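Local coordinates for hypothetical protein Ta0583 (PDB 2FSJ) that polymerizes into bundles of helical filaments in a nucleotide-dependent reaction that works optimally with ATP, as an archaeal homolog of actin, at residues L275-L278 against A279-I283. Residues are numbered along the deposited sequence; the frame is centred on the assembly and turned at random.
Sequences LEDL and ANRII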
loop_
_atom_site.group_PDB
_atom_site.type_symbol
_atom_site.label_atom_id
_atom_site.label_comp_id
_atom_site.label_asym_id
_atom_site.label_seq_id
_atom_site.Cartn_x
_atom_site.Cartn_y
_atom_site.Cartn_z
ATOM N N LEU A 275 12.181 -11.810 12.008
ATOM C CA LEU A 275 10.778 -11.396 12.043
ATOM C C LEU A 275 10.231 -11.140 13.434
ATOM O O LEU A 275 9.442 -10.198 13.642
ATOM C CB LEU A 275 9.892 -12.396 11.292
ATOM C CG LEU A 275 10.059 -12.420 9.768
ATOM C CD1 LEU A 275 9.396 -13.711 9.176
ATOM C CD2 LEU A 275 9.563 -11.186 9.091
ATOM N N GLU A 276 10.659 -11.920 14.404
ATOM C CA GLU A 276 10.297 -11.652 15.803
ATOM C C GLU A 276 10.926 -10.354 16.303
ATOM O O GLU A 276 10.294 -9.593 17.027
ATOM C CB GLU A 276 10.784 -12.782 16.714
ATOM C CG GLU A 276 10.184 -12.732 18.102
ATOM C CD GLU A 276 9.247 -13.913 18.316
ATOM O OE1 GLU A 276 9.772 -15.062 18.389
ATOM O OE2 GLU A 276 7.993 -13.704 18.365
ATOM N N ASP A 277 12.162 -10.101 15.899
ATOM C CA ASP A 277 12.820 -8.845 16.218
ATOM C C ASP A 277 12.062 -7.673 15.618
ATOM O O ASP A 277 11.885 -6.681 16.289
ATOM C CB ASP A 277 14.265 -8.803 15.717
ATOM C CG ASP A 277 14.981 -7.541 16.142
ATOM O OD1 ASP A 277 15.088 -7.267 17.361
ATOM O OD2 ASP A 277 15.418 -6.701 15.334
ATOM N N LEU A 278 11.601 -7.794 14.376
ATOM C CA LEU A 278 10.819 -6.694 13.754
ATOM C C LEU A 278 9.547 -6.415 14.561
ATOM O O LEU A 278 9.246 -5.269 14.925
ATOM C CB LEU A 278 10.450 -7.077 12.339
ATOM C CG LEU A 278 9.490 -6.188 11.544
ATOM C CD1 LEU A 278 10.058 -4.723 11.534
ATOM C CD2 LEU A 278 9.317 -6.729 10.194
ATOM N N ALA A 279 8.809 -7.477 14.843
ATOM C CA ALA A 279 7.607 -7.404 15.659
ATOM C C ALA A 279 7.860 -6.791 17.025
ATOM O O ALA A 279 7.127 -5.885 17.440
ATOM C CB ALA A 279 6.968 -8.796 15.821
ATOM N N ASN A 280 8.878 -7.265 17.720
ATOM C CA ASN A 280 9.213 -6.749 19.023
ATOM C C ASN A 280 9.495 -5.221 18.988
ATOM O O ASN A 280 9.055 -4.482 19.905
ATOM C CB ASN A 280 10.399 -7.546 19.648
ATOM C CG ASN A 280 10.001 -8.948 20.078
ATOM O OD1 ASN A 280 8.813 -9.277 20.155
ATOM N ND2 ASN A 280 10.973 -9.755 20.396
ATOM N N ARG A 281 10.182 -4.730 17.946
ATOM C CA ARG A 281 10.499 -3.301 17.876
ATOM C C ARG A 281 9.244 -2.480 17.644
ATOM O O ARG A 281 9.086 -1.419 18.243
ATOM C CB ARG A 281 11.503 -2.968 16.777
ATOM C CG ARG A 281 12.925 -3.423 17.136
ATOM C CD ARG A 281 13.944 -3.060 16.097
ATOM N NE ARG A 281 15.300 -3.474 16.481
ATOM C CZ ARG A 281 16.221 -2.694 17.075
ATOM N NH1 ARG A 281 15.963 -1.417 17.405
ATOM N NH2 ARG A 281 17.416 -3.211 17.344
ATOM N N ILE A 282 8.345 -2.975 16.804
ATOM C CA ILE A 282 7.105 -2.261 16.555
ATOM C C ILE A 282 6.249 -2.213 17.801
ATOM O O ILE A 282 5.732 -1.135 18.171
ATOM C CB ILE A 282 6.334 -2.897 15.373
ATOM C CG1 ILE A 282 7.099 -2.669 14.069
ATOM C CG2 ILE A 282 4.924 -2.338 15.270
ATOM C CD1 ILE A 282 6.752 -3.687 12.999
ATOM N N ILE A 283 6.113 -3.358 18.467
ATOM C CA ILE A 283 5.315 -3.444 19.684
ATOM C C ILE A 283 5.863 -2.494 20.780
ATOM O O ILE A 283 5.110 -1.753 21.434
ATOM C CB ILE A 283 5.284 -4.866 20.185
ATOM C CG1 ILE A 283 4.404 -5.738 19.263
ATOM C CG2 ILE A 283 4.857 -4.918 21.689
ATOM C CD1 ILE A 283 4.692 -7.233 19.378
#
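D277 and R281 form an i to i+4 salt bridge on the exposed side of one continuous alpha-helix. R281 NE points to D277 OD2 at 3.4 Å, a long and weak bond. OD2 lies at the edge of the guanidinium, in its plane. The carboxylate is turned nearly perpendicular to that plane, 82° apart. R281 runs extended from CG to NE, and its CG also passes D277 O at 3.5 Å.

One residue further along, L278 and I282 lie alongside each other and point the same way. Their CD1 atoms meet at 3.8 Å. L278 CG stands anti to the backbone N (chi1 172°), and this sends the branch toward I282, which CD1 reaches.

N280 folds back over the preceding turn, with its CG 3.1 Å from E276 O. E276 O accepts a hydrogen bond from the backbone N of N280 at 2.8 Å. E276 CG touches N280 ND2 at 3.8 Å, and the carboxylate and amide planes are only 13° apart. Both groups serve R313: E276 OE2 makes a salt bridge to it, and N280 OD1 takes a hydrogen bond from it. A leucine in place of N280 would probably leave R313 held by E276 with no amide oxygen to share its guanidinium.

Regular i to i+4 backbone bonds set these spacings; A279 N to L275 O is almost straight. The stretch lies within helix 268-290. L275, L278, A279 and I282 pack on I310 of the short helix 307-310, which follows strand 297-303 and whose first residues, S307 and N308, belong to the ATP-binding site.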